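Local coordinates for protein UDP-N-Acetylglucosamine 2-Epimerase (Thermus thermophilus, PDB 1V4V) that probably interconverts UDP-N-acetylglucosamine and UDP-N-acetylmannosamine by epimerising the sugar at C2, working as a homodimer of two-domain, GT-B-fold subunits, at residues A[39-44]-A[61-66]; A[220-225]-A[252-257]; A[172-177]-A[355-360]; A[311-316]-A[342-347]. All coordinates share one frame; numbering follows the deposited sequence. Where two conformers were deposited one is given.

Interaction 1: residues A[39-44]-A[61-66]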
loop_
_atom_site.group_PDB
_atom_site.type_symbol
_atom_site.label_atom_id
_atom_site.label_comp_id
_atom_site.label_asym_id
_atom_site.label_seq_id
_atom_site.Cartn_x
_atom_site.Cartn_y
_atom_site.Cartn_z
ATOM N N LEU A 39 13.497 -12.174 -11.302
ATOM C CA LEU A 39 13.378 -12.877 -10.034
ATOM C C LEU A 39 12.011 -13.548 -10.053
ATOM O O LEU A 39 10.995 -12.859 -10.075
ATOM C CB LEU A 39 13.430 -11.896 -8.855
ATOM C CG LEU A 39 13.050 -12.484 -7.488
ATOM C CD1 LEU A 39 14.049 -13.560 -7.082
ATOM C CD2 LEU A 39 13.011 -11.374 -6.449
ATOM N N LEU A 40 11.979 -14.878 -10.080
ATOM C CA LEU A 40 10.700 -15.585 -10.068
ATOM C C LEU A 40 10.233 -15.655 -8.625
ATOM O O LEU A 40 11.035 -15.885 -7.720
ATOM C CB LEU A 40 10.845 -16.993 -10.655
ATOM C CG LEU A 40 11.301 -17.020 -12.118
ATOM C CD1 LEU A 40 11.196 -18.440 -12.658
ATOM C CD2 LEU A 40 10.441 -16.072 -12.948
ATOM N N THR A 41 8.933 -15.469 -8.411
ATOM C CA THR A 41 8.386 -15.457 -7.059
ATOM C C THR A 41 7.235 -16.439 -6.830
ATOM O O THR A 41 6.590 -16.405 -5.779
ATOM C CB THR A 41 7.871 -14.041 -6.719
ATOM O OG1 THR A 41 6.806 -13.701 -7.618
ATOM C CG2 THR A 41 8.978 -13.008 -6.868
ATOM N N GLY A 42 6.986 -17.311 -7.803
ATOM C CA GLY A 42 5.889 -18.257 -7.700
ATOM C C GLY A 42 6.201 -19.695 -7.318
ATOM O O GLY A 42 7.320 -20.027 -6.911
ATOM N N GLN A 43 5.193 -20.553 -7.476
ATOM C CA GLN A 43 5.285 -21.968 -7.122
ATOM C C GLN A 43 5.733 -22.936 -8.211
ATOM O O GLN A 43 6.169 -24.042 -7.907
ATOM C CB GLN A 43 3.930 -22.459 -6.607
ATOM C CG GLN A 43 3.388 -21.730 -5.397
ATOM C CD GLN A 43 1.969 -22.158 -5.066
ATOM O OE1 GLN A 43 1.059 -22.010 -5.881
ATOM N NE2 GLN A 43 1.774 -22.694 -3.866
ATOM N N HIS A 44 5.620 -22.543 -9.470
ATOM C CA HIS A 44 5.990 -23.448 -10.551
ATOM C C HIS A 44 7.169 -22.950 -11.372
ATOM O O HIS A 44 6.998 -22.413 -12.464
ATOM C CB HIS A 44 4.774 -23.675 -11.448
ATOM C CG HIS A 44 3.526 -23.999 -10.686
ATOM N ND1 HIS A 44 3.414 -25.111 -9.881
ATOM C CD2 HIS A 44 2.350 -23.337 -10.583
ATOM C CE1 HIS A 44 2.221 -25.120 -9.311
ATOM N NE2 HIS A 44 1.557 -24.056 -9.720
ATOM N N ARG A 61 17.085 -15.596 -10.675
ATOM C CA ARG A 61 16.951 -16.098 -9.313
ATOM C C ARG A 61 15.504 -16.500 -9.041
ATOM O O ARG A 61 14.589 -16.038 -9.720
ATOM C CB ARG A 61 17.406 -15.018 -8.327
ATOM C CG ARG A 61 17.427 -15.448 -6.869
ATOM C CD ARG A 61 18.425 -14.613 -6.079
ATOM N NE ARG A 61 18.342 -14.851 -4.641
ATOM C CZ ARG A 61 19.274 -14.476 -3.771
ATOM N NH1 ARG A 61 20.364 -13.854 -4.197
ATOM N NH2 ARG A 61 19.111 -14.715 -2.476
ATOM N N ASN A 62 15.308 -17.372 -8.057
ATOM C CA ASN A 62 13.973 -17.841 -7.693
ATOM C C ASN A 62 13.793 -17.798 -6.183
ATOM O O ASN A 62 14.727 -18.087 -5.439
ATOM C CB ASN A 62 13.759 -19.289 -8.147
ATOM C CG ASN A 62 13.990 -19.485 -9.628
ATOM O OD1 ASN A 62 15.120 -19.400 -10.116
ATOM N ND2 ASN A 62 12.914 -19.753 -10.358
ATOM N N LEU A 63 12.597 -17.438 -5.727
ATOM C CA LEU A 63 12.331 -17.429 -4.294
ATOM C C LEU A 63 11.908 -18.853 -3.940
ATOM O O LEU A 63 11.507 -19.616 -4.814
ATOM C CB LEU A 63 11.207 -16.451 -3.949
ATOM C CG LEU A 63 11.486 -14.970 -4.197
ATOM C CD1 LEU A 63 10.328 -14.134 -3.637
ATOM C CD2 LEU A 63 12.800 -14.570 -3.526
ATOM N N ASP A 64 12.009 -19.215 -2.667
ATOM C CA ASP A 64 11.634 -20.553 -2.225
ATOM C C ASP A 64 10.198 -20.498 -1.714
ATOM O O ASP A 64 9.935 -20.005 -0.619
ATOM C CB ASP A 64 12.595 -21.017 -1.126
ATOM C CG ASP A 64 12.394 -22.467 -0.747
ATOM O OD1 ASP A 64 13.330 -23.063 -0.174
ATOM O OD2 ASP A 64 11.301 -23.010 -1.009
ATOM N N VAL A 65 9.274 -21.006 -2.523
ATOM C CA VAL A 65 7.856 -20.983 -2.180
ATOM C C VAL A 65 7.239 -22.373 -2.068
ATOM O O VAL A 65 7.467 -23.234 -2.914
ATOM C CB VAL A 65 7.068 -20.167 -3.234
ATOM C CG1 VAL A 65 5.589 -20.149 -2.894
ATOM C CG2 VAL A 65 7.619 -18.748 -3.302
HETATM N N MSE A 66 6.449 -22.582 -1.017
HETATM C CA MSE A 66 5.787 -23.866 -0.795
HETATM C C MSE A 66 4.783 -24.126 -1.919
HETATM O O MSE A 66 4.277 -23.191 -2.536
HETATM C CB MSE A 66 5.040 -23.860 0.548
HETATM C CG MSE A 66 5.870 -23.472 1.769
HETATM SE SE MSE A 66 4.834 -23.480 3.430
HETATM C CE MSE A 66 3.058 -23.619 2.691
HETATM O O HOH W 1 9.681 -18.730 -6.812
#

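Interaction 2: residues A[220-225]-A[252-257]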
loop_
_atom_site.group_PDB
_atom_site.type_symbol
_atom_site.label_atom_id
_atom_site.label_comp_id
_atom_site.label_asym_id
_atom_site.label_seq_id
_atom_site.Cartn_x
_atom_site.Cartn_y
_atom_site.Cartn_z
ATOM N N ALA A 220 -23.164 -22.890 -40.166
ATOM C CA ALA A 220 -23.074 -21.589 -40.815
ATOM C C ALA A 220 -21.649 -21.393 -41.335
ATOM O O ALA A 220 -21.442 -20.895 -42.445
ATOM C CB ALA A 220 -23.433 -20.471 -39.823
ATOM N N LEU A 221 -20.667 -21.793 -40.535
ATOM C CA LEU A 221 -19.272 -21.647 -40.942
ATOM C C LEU A 221 -18.960 -22.590 -42.108
ATOM O O LEU A 221 -18.121 -22.285 -42.957
ATOM C CB LEU A 221 -18.341 -21.922 -39.757
ATOM C CG LEU A 221 -18.440 -20.905 -38.612
ATOM C CD1 LEU A 221 -17.440 -21.256 -37.532
ATOM C CD2 LEU A 221 -18.181 -19.498 -39.135
ATOM N N LYS A 222 -19.637 -23.735 -42.144
ATOM C CA LYS A 222 -19.442 -24.682 -43.236
ATOM C C LYS A 222 -19.922 -24.002 -44.521
ATOM O O LYS A 222 -19.282 -24.111 -45.569
ATOM C CB LYS A 222 -20.245 -25.964 -42.985
ATOM C CG LYS A 222 -20.201 -26.951 -44.154
ATOM C CD LYS A 222 -21.014 -28.206 -43.857
ATOM C CE LYS A 222 -20.985 -29.174 -45.031
ATOM N NZ LYS A 222 -21.920 -30.323 -44.837
ATOM N N ARG A 223 -21.049 -23.291 -44.439
ATOM C CA ARG A 223 -21.577 -22.581 -45.604
ATOM C C ARG A 223 -20.582 -21.528 -46.075
ATOM O O ARG A 223 -20.392 -21.329 -47.278
ATOM C CB ARG A 223 -22.902 -21.880 -45.280
ATOM C CG ARG A 223 -24.114 -22.781 -45.222
ATOM C CD ARG A 223 -25.376 -21.953 -44.982
ATOM N NE ARG A 223 -25.763 -21.172 -46.157
ATOM C CZ ARG A 223 -26.675 -20.204 -46.136
ATOM N NH1 ARG A 223 -27.287 -19.890 -45.002
ATOM N NH2 ARG A 223 -26.987 -19.557 -47.250
ATOM N N VAL A 224 -19.961 -20.837 -45.122
ATOM C CA VAL A 224 -18.980 -19.816 -45.467
ATOM C C VAL A 224 -17.806 -20.474 -46.200
ATOM O O VAL A 224 -17.365 -19.998 -47.246
ATOM C CB VAL A 224 -18.439 -19.092 -44.203
ATOM C CG1 VAL A 224 -17.324 -18.125 -44.592
ATOM C CG2 VAL A 224 -19.576 -18.333 -43.508
ATOM N N ALA A 225 -17.310 -21.572 -45.649
ATOM C CA ALA A 225 -16.181 -22.273 -46.255
ATOM C C ALA A 225 -16.499 -22.705 -47.686
ATOM O O ALA A 225 -15.658 -22.610 -48.577
ATOM C CB ALA A 225 -15.800 -23.481 -45.404
ATOM N N LYS A 252 -15.769 -31.887 -39.983
ATOM C CA LYS A 252 -14.837 -32.921 -40.432
ATOM C C LYS A 252 -15.255 -33.271 -41.849
ATOM O O LYS A 252 -16.439 -33.470 -42.118
ATOM C CB LYS A 252 -14.937 -34.184 -39.568
ATOM C CG LYS A 252 -14.186 -34.115 -38.259
ATOM C CD LYS A 252 -12.687 -34.106 -38.467
ATOM C CE LYS A 252 -11.965 -34.056 -37.128
ATOM N NZ LYS A 252 -10.484 -34.045 -37.265
ATOM N N GLY A 253 -14.297 -33.347 -42.757
ATOM C CA GLY A 253 -14.641 -33.682 -44.121
ATOM C C GLY A 253 -14.883 -32.462 -44.986
ATOM O O GLY A 253 -15.102 -32.596 -46.189
ATOM N N VAL A 254 -14.881 -31.270 -44.388
ATOM C CA VAL A 254 -15.064 -30.062 -45.187
ATOM C C VAL A 254 -13.675 -29.778 -45.744
ATOM O O VAL A 254 -12.731 -29.546 -44.994
ATOM C CB VAL A 254 -15.549 -28.862 -44.340
ATOM C CG1 VAL A 254 -15.564 -27.602 -45.197
ATOM C CG2 VAL A 254 -16.949 -29.146 -43.800
ATOM N N ARG A 255 -13.567 -29.824 -47.067
ATOM C CA ARG A 255 -12.312 -29.645 -47.787
ATOM C C ARG A 255 -11.357 -28.553 -47.310
ATOM O O ARG A 255 -10.167 -28.814 -47.120
ATOM C CB ARG A 255 -12.616 -29.427 -49.274
ATOM C CG ARG A 255 -11.517 -29.873 -50.219
ATOM C CD ARG A 255 -11.882 -29.541 -51.661
ATOM N NE ARG A 255 -13.273 -29.867 -51.981
ATOM C CZ ARG A 255 -13.764 -31.099 -52.090
ATOM N NH1 ARG A 255 -12.983 -32.156 -51.908
ATOM N NH2 ARG A 255 -15.046 -31.276 -52.383
ATOM N N ASN A 256 -11.863 -27.334 -47.126
ATOM C CA ASN A 256 -10.999 -26.230 -46.716
ATOM C C ASN A 256 -11.062 -25.807 -45.249
ATOM O O ASN A 256 -10.734 -24.668 -44.902
ATOM C CB ASN A 256 -11.216 -25.020 -47.636
ATOM C CG ASN A 256 -12.649 -24.543 -47.653
ATOM O OD1 ASN A 256 -13.576 -25.311 -47.388
ATOM N ND2 ASN A 256 -12.843 -23.270 -47.990
ATOM N N PHE A 257 -11.488 -26.728 -44.395
ATOM C CA PHE A 257 -11.498 -26.476 -42.964
ATOM C C PHE A 257 -10.423 -27.395 -42.382
ATOM O O PHE A 257 -10.338 -28.579 -42.738
ATOM C CB PHE A 257 -12.849 -26.824 -42.330
ATOM C CG PHE A 257 -13.521 -25.655 -41.653
ATOM C CD1 PHE A 257 -14.543 -24.958 -42.291
ATOM C CD2 PHE A 257 -13.118 -25.243 -40.383
ATOM C CE1 PHE A 257 -15.160 -23.865 -41.679
ATOM C CE2 PHE A 257 -13.729 -24.150 -39.759
ATOM C CZ PHE A 257 -14.750 -23.461 -40.410
#

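Interaction 3: residues A[172-177]-A[355-360]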
loop_
_atom_site.group_PDB
_atom_site.type_symbol
_atom_site.label_atom_id
_atom_site.label_comp_id
_atom_site.label_asym_id
_atom_site.label_seq_id
_atom_site.Cartn_x
_atom_site.Cartn_y
_atom_site.Cartn_z
ATOM N N LEU A 172 2.742 7.480 -15.374
ATOM C CA LEU A 172 2.975 7.493 -16.817
ATOM C C LEU A 172 1.904 6.611 -17.460
ATOM O O LEU A 172 1.743 5.463 -17.068
ATOM C CB LEU A 172 4.360 6.921 -17.140
ATOM C CG LEU A 172 4.748 6.807 -18.620
ATOM C CD1 LEU A 172 4.944 8.195 -19.208
ATOM C CD2 LEU A 172 6.038 6.009 -18.756
ATOM N N VAL A 173 1.157 7.150 -18.419
ATOM C CA VAL A 173 0.130 6.361 -19.104
ATOM C C VAL A 173 0.863 5.661 -20.241
ATOM O O VAL A 173 1.380 6.309 -21.147
ATOM C CB VAL A 173 -0.991 7.253 -19.672
ATOM C CG1 VAL A 173 -2.002 6.403 -20.418
ATOM C CG2 VAL A 173 -1.680 7.996 -18.540
ATOM N N THR A 174 0.893 4.333 -20.196
ATOM C CA THR A 174 1.634 3.558 -21.181
ATOM C C THR A 174 0.830 2.728 -22.173
ATOM O O THR A 174 1.343 2.364 -23.228
ATOM C CB THR A 174 2.580 2.579 -20.472
ATOM O OG1 THR A 174 1.796 1.624 -19.743
ATOM C CG2 THR A 174 3.494 3.320 -19.500
ATOM N N GLY A 175 -0.422 2.436 -21.842
ATOM C CA GLY A 175 -1.210 1.565 -22.696
ATOM C C GLY A 175 -0.873 0.182 -22.158
ATOM O O GLY A 175 -0.080 0.078 -21.220
ATOM N N GLN A 176 -1.432 -0.881 -22.730
ATOM C CA GLN A 176 -1.155 -2.218 -22.216
ATOM C C GLN A 176 0.040 -2.943 -22.828
ATOM O O GLN A 176 0.171 -3.024 -24.050
ATOM C CB GLN A 176 -2.404 -3.093 -22.359
ATOM C CG GLN A 176 -3.619 -2.539 -21.636
ATOM C CD GLN A 176 -4.721 -3.572 -21.475
ATOM O OE1 GLN A 176 -5.901 -3.229 -21.371
ATOM N NE2 GLN A 176 -4.337 -4.845 -21.440
ATOM N N THR A 177 0.916 -3.479 -21.979
ATOM C CA THR A 177 2.070 -4.205 -22.486
ATOM C C THR A 177 1.588 -5.506 -23.123
ATOM O O THR A 177 2.314 -6.135 -23.896
ATOM C CB THR A 177 3.093 -4.532 -21.372
ATOM O OG1 THR A 177 2.491 -5.381 -20.390
ATOM C CG2 THR A 177 3.588 -3.249 -20.714
ATOM N N LEU A 355 8.303 -0.454 -24.232
ATOM C CA LEU A 355 9.374 0.507 -24.453
ATOM C C LEU A 355 9.174 1.732 -23.571
ATOM O O LEU A 355 10.137 2.292 -23.053
ATOM C CB LEU A 355 9.420 0.926 -25.926
ATOM C CG LEU A 355 10.526 1.909 -26.319
ATOM C CD1 LEU A 355 11.888 1.330 -25.956
ATOM C CD2 LEU A 355 10.446 2.192 -27.813
HETATM N N MSE A 356 7.921 2.148 -23.403
HETATM C CA MSE A 356 7.626 3.304 -22.565
HETATM C C MSE A 356 7.920 3.013 -21.098
HETATM O O MSE A 356 8.435 3.876 -20.384
HETATM C CB MSE A 356 6.170 3.739 -22.730
HETATM C CG MSE A 356 5.920 4.562 -23.986
HETATM SE SE MSE A 356 4.122 5.241 -24.053
HETATM C CE MSE A 356 4.101 6.031 -22.279
ATOM N N VAL A 357 7.589 1.806 -20.644
ATOM C CA VAL A 357 7.865 1.427 -19.262
ATOM C C VAL A 357 9.378 1.459 -19.071
ATOM O O VAL A 357 9.880 2.035 -18.101
ATOM C CB VAL A 357 7.341 0.003 -18.945
ATOM C CG1 VAL A 357 7.854 -0.463 -17.578
ATOM C CG2 VAL A 357 5.821 -0.001 -18.960
ATOM N N ALA A 358 10.100 0.855 -20.013
ATOM C CA ALA A 358 11.559 0.807 -19.960
ATOM C C ALA A 358 12.165 2.205 -19.926
ATOM O O ALA A 358 13.090 2.473 -19.157
ATOM C CB ALA A 358 12.103 0.029 -21.161
ATOM N N ARG A 359 11.643 3.096 -20.763
ATOM C CA ARG A 359 12.144 4.463 -20.813
ATOM C C ARG A 359 11.762 5.218 -19.546
ATOM O O ARG A 359 12.471 6.128 -19.121
ATOM C CB ARG A 359 11.599 5.181 -22.049
ATOM C CG ARG A 359 12.244 4.700 -23.346
ATOM C CD ARG A 359 11.599 5.313 -24.574
ATOM N NE ARG A 359 12.326 4.960 -25.794
ATOM C CZ ARG A 359 11.905 5.238 -27.025
ATOM N NH1 ARG A 359 10.754 5.872 -27.208
ATOM N NH2 ARG A 359 12.640 4.888 -28.074
ATOM N N GLY A 360 10.634 4.843 -18.950
ATOM C CA GLY A 360 10.210 5.487 -17.720
ATOM C C GLY A 360 11.202 5.173 -16.614
ATOM O O GLY A 360 11.547 6.043 -15.814
#

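Interaction 4: residues A[311-316]-A[342-347]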
loop_
_atom_site.group_PDB
_atom_site.type_symbol
_atom_site.label_atom_id
_atom_site.label_comp_id
_atom_site.label_asym_id
_atom_site.label_seq_id
_atom_site.Cartn_x
_atom_site.Cartn_y
_atom_site.Cartn_z
ATOM N N ALA A 311 -14.053 1.393 -31.339
ATOM C CA ALA A 311 -12.829 1.633 -32.097
ATOM C C ALA A 311 -12.897 1.095 -33.527
ATOM O O ALA A 311 -12.093 1.479 -34.374
ATOM C CB ALA A 311 -11.635 1.017 -31.366
ATOM N N GLY A 312 -13.846 0.203 -33.788
ATOM C CA GLY A 312 -13.986 -0.355 -35.125
ATOM C C GLY A 312 -12.992 -1.462 -35.430
ATOM O O GLY A 312 -12.616 -1.671 -36.585
ATOM N N ILE A 313 -12.570 -2.183 -34.397
ATOM C CA ILE A 313 -11.609 -3.265 -34.561
ATOM C C ILE A 313 -12.308 -4.617 -34.674
ATOM O O ILE A 313 -11.684 -5.632 -34.992
ATOM C CB ILE A 313 -10.620 -3.306 -33.373
ATOM C CG1 ILE A 313 -11.388 -3.420 -32.054
ATOM C CG2 ILE A 313 -9.759 -2.048 -33.366
ATOM C CD1 ILE A 313 -10.493 -3.508 -30.825
ATOM N N LEU A 314 -13.610 -4.630 -34.414
ATOM C CA LEU A 314 -14.377 -5.867 -34.492
ATOM C C LEU A 314 -15.768 -5.594 -35.036
ATOM O O LEU A 314 -16.248 -4.461 -35.012
ATOM C CB LEU A 314 -14.488 -6.513 -33.102
ATOM C CG LEU A 314 -15.306 -5.776 -32.033
ATOM C CD1 LEU A 314 -16.795 -6.018 -32.256
ATOM C CD2 LEU A 314 -14.909 -6.281 -30.653
ATOM N N LYS A 315 -16.411 -6.648 -35.520
ATOM C CA LYS A 315 -17.759 -6.546 -36.054
ATOM C C LYS A 315 -18.579 -7.650 -35.401
ATOM O O LYS A 315 -18.103 -8.776 -35.255
ATOM C CB LYS A 315 -17.737 -6.733 -37.576
ATOM C CG LYS A 315 -19.053 -6.420 -38.270
ATOM C CD LYS A 315 -18.913 -6.511 -39.785
ATOM C CE LYS A 315 -20.088 -5.845 -40.490
ATOM N NZ LYS A 315 -21.394 -6.432 -40.086
ATOM N N LEU A 316 -19.800 -7.332 -34.985
ATOM C CA LEU A 316 -20.657 -8.339 -34.370
ATOM C C LEU A 316 -21.413 -9.078 -35.459
ATOM O O LEU A 316 -21.907 -8.467 -36.409
ATOM C CB LEU A 316 -21.651 -7.691 -33.408
ATOM C CG LEU A 316 -21.116 -7.191 -32.064
ATOM C CD1 LEU A 316 -22.226 -6.457 -31.324
ATOM C CD2 LEU A 316 -20.620 -8.370 -31.229
ATOM N N ARG A 342 -8.173 -3.239 -40.035
ATOM C CA ARG A 342 -6.742 -3.424 -39.807
ATOM C C ARG A 342 -6.048 -2.100 -39.499
ATOM O O ARG A 342 -5.040 -2.074 -38.797
ATOM C CB ARG A 342 -6.057 -4.061 -41.029
ATOM C CG ARG A 342 -6.607 -5.427 -41.390
ATOM C CD ARG A 342 -5.592 -6.281 -42.151
ATOM N NE ARG A 342 -6.231 -7.508 -42.626
ATOM C CZ ARG A 342 -6.942 -7.592 -43.747
ATOM N NH1 ARG A 342 -7.093 -6.527 -44.527
ATOM N NH2 ARG A 342 -7.542 -8.733 -44.066
ATOM N N LYS A 343 -6.589 -1.007 -40.025
ATOM C CA LYS A 343 -5.997 0.316 -39.820
ATOM C C LYS A 343 -6.550 1.062 -38.607
ATOM O O LYS A 343 -6.057 2.137 -38.259
ATOM C CB LYS A 343 -6.215 1.189 -41.059
ATOM C CG LYS A 343 -5.527 0.708 -42.322
ATOM C CD LYS A 343 -5.810 1.693 -43.446
ATOM C CE LYS A 343 -5.134 1.307 -44.738
ATOM N NZ LYS A 343 -5.313 2.401 -45.746
ATOM N N ALA A 344 -7.577 0.509 -37.973
ATOM C CA ALA A 344 -8.179 1.157 -36.813
ATOM C C ALA A 344 -7.187 1.273 -35.659
ATOM O O ALA A 344 -6.372 0.381 -35.432
ATOM C CB ALA A 344 -9.409 0.391 -36.367
ATOM N N LYS A 345 -7.255 2.384 -34.936
ATOM C CA LYS A 345 -6.364 2.602 -33.804
ATOM C C LYS A 345 -6.727 1.619 -32.695
ATOM O O LYS A 345 -7.890 1.515 -32.313
ATOM C CB LYS A 345 -6.512 4.039 -33.287
ATOM C CG LYS A 345 -5.687 4.339 -32.045
ATOM C CD LYS A 345 -6.025 5.699 -31.463
ATOM C CE LYS A 345 -5.327 5.909 -30.123
ATOM N NZ LYS A 345 -3.849 5.802 -30.244
ATOM N N ASN A 346 -5.737 0.890 -32.191
ATOM C CA ASN A 346 -5.980 -0.070 -31.117
ATOM C C ASN A 346 -6.280 0.729 -29.849
ATOM O O ASN A 346 -5.434 1.486 -29.380
ATOM C CB ASN A 346 -4.743 -0.943 -30.894
ATOM C CG ASN A 346 -4.976 -2.018 -29.857
ATOM O OD1 ASN A 346 -5.489 -1.747 -28.774
ATOM N ND2 ASN A 346 -4.594 -3.249 -30.181
ATOM N N PRO A 347 -7.483 0.563 -29.277
ATOM C CA PRO A 347 -7.875 1.288 -28.064
ATOM C C PRO A 347 -7.213 0.789 -26.781
ATOM O O PRO A 347 -7.449 1.344 -25.710
ATOM C CB PRO A 347 -9.381 1.093 -28.036
ATOM C CG PRO A 347 -9.505 -0.326 -28.507
ATOM C CD PRO A 347 -8.552 -0.365 -29.694
#

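Interaction 1: residues A[39-44]-A[61-66]
L40 meets 61-66 through backbone bonds of a parallel beta pair: its N donates to R61 O (2.9 Å), and its O accepts from L63 N (3.0 Å, N-H...O 152°). Where the strands end, one water takes over, hydrogen-bonded to G42 O (2.7 Å) and L63 O (2.8 Å). The remaining polar link comes from a side chain. With CG anti to the carbonyl carbon (chi1 -59°), Q43 runs across V65 at about a right angle, and its NE2 donates to M66 O (2.9 Å) lying close to the amide plane. Cut back to an alanine here, the side chain would probably leave M66 O without this donor and V65 CG1 without its neighbour. On the side where L39 lies, L63 CD1 packs alongside T41 CG2 (3.7 Å), L63 CD2 meets L39 CD1 (3.9 Å), and helix 72-89 lies against L39 and L63. Farther along, V65 CG1 rests on Q43 CG (3.7 Å). R61 turns its guanidinium outward to a salt bridge with E89. The bonds thus keep 61-62 in register as an edge strand of the seven-stranded sheet, closing the beta-alpha-beta unit 34-40, 45-53, 61-62, while water and a glutamine amide hold the diverging loops together.

Interaction 2: residues A[220-225]-A[252-257]
N256 takes a chi1 of 58°, which sets CG between its backbone N and carbonyl carbon and swings the amide over to A225 on helix 214-227. ND2 donates to A225 O (3.0 Å, N-H...O 162°), the acceptor lying near the amide plane, while ND2 approaches tilted from the plane of the A225 carbonyl. OD1 faces A225 CB at 3.5 Å. ND2 also bonds L231 O, so one NH2 group ties the last turn of the helix to the residue just ahead of strand 232-236; a leucine in place of this asparagine would probably leave both carbonyls without this donor. F257 presents its ring edge to the helix: CD1 touches A225 CB (3.7 Å), CE1 points at L221 O, which lies in the ring plane 3.6 Å away, and CZ reaches L221 CB (4.0 Å). V254 splits its methyls between two helix positions, CG1 to A225 CB and CG2 to K222 CG (3.9 Å), the latter on the aliphatic part of an extended lysine. The type I turn 254-257 leads from helix 241-251 into edge strand 257-260, and packs against helix 214-227 beside strand 232-236, where F233 meets the F257 ring.

Interaction 3: residues A[172-177]-A[355-360]
Peptide carbonyls are the flat groups through which L172, V173 and M356 meet; no aromatic ring of either segment takes part. V173 O meets the CE methyl of the selenomethionine M356 at an unusually short 3.0 Å, and M356 O faces L172 CD2 at 3.6 Å. The guanidinium of R359, leading away, has L355 CD2 over one face, within the helix. M356 has the largest share of the contact. Its CG is anti to the carbonyl carbon (chi1 -80°), and a bend at chi3 (51°) turns CE back between the two partners: L172 CG lies 3.8 Å from CE, the two side chains crossing at a slant, and T174 CG2 lies 3.9 Å from CE, on a side chain running the opposite way. One residue on, V357 CG2 meets T174 CG2 at 4.1 Å and also neighbours T177 CG2. With no side chain on G360, L172 CD2 comes within 4.3 Å of its CA. T174 OG1 donates locally to G175 O (2.8 Å) on an in-plane lone pair, and T177 OG1 bonds K20 O, so both threonines offer methyls. Helix 353-364 thus packs on edge strand 171-173 of the N-terminal sheet, as in GT-B proteins whose C-terminal end crosses back to the first domain, by buried van der Waals contact: methyls against methyls and carbonyl oxygens, with no hydrogen bond across.

Interaction 4: residues A[311-316]-A[342-347]
A311 and I313 face the chain that leaves helix 335-343: A311 CA lies 6.4 Å from P347 CA, and I313 CA 6.0 Å from A344 CA. Helix 306-311 ends here in a Schellman motif: G312 takes positive phi (80°), which turns the chain out of the helix and on toward strand 314-316. Opposite it, 344-346 is extended after the last helical turn, and no hydrogen bond joins the two backbones. The meeting is made by small apolar groups set against carbonyls. A344 points its CB into the turn, 3.5 Å from A311 O and 3.8 Å from G312 O, with I313 CG2 beside it at 3.9 Å. P347 closes the other end: its CD lies 3.8 Å from A311 CB and 3.9 Å from I313 CD1, so the pyrrolidine ring is touched by both residues. For I313, a chi1 of 56° puts CG1 between the backbone N and the carbonyl carbon; the two methyls then serve different partners, CG2 going to A344 and CD1 to P347. The I313 side chain also touches Q286 and A290 of helix 283-291. The K345 side chain leads away, NZ bonding L375 O, while its backbone O stays beside A311 CB. N346 likewise turns away, and its OD1 accepts from Y348 N in an Asx turn, and from G349 N as well. The contact belongs to the surface of the C-terminal Rossmann-like domain, beside its edge strand 314-316, where the chain heads for helix 353-364 and the return to the N-terminal domain, a crossing characteristic of the GT-B fold.

How the interactions relate
Interactions 1 and 3 both reach the seven-stranded parallel sheet of the N-terminal domain, at its two outermost strands, and their centres lie about 26 Å apart. Interactions 2 and 4 adjoin the edge strands of the six-stranded sheet, 257-260 and 314-316. Interaction 3 is wholly buried and has no hydrogen bond across it; interactions 1 and 2 are partly buried and mix polar bonds with apolar packing, interaction 1 alone pairing strand with strand; interaction 4, at the surface, likewise lacks a hydrogen bond across it and sets methyls against a proline ring and carbonyls. Interactions 3 and 4 come within about 6 Å at their nearest atoms, the chain changing domain between the successive helices 335-343 and 353-364.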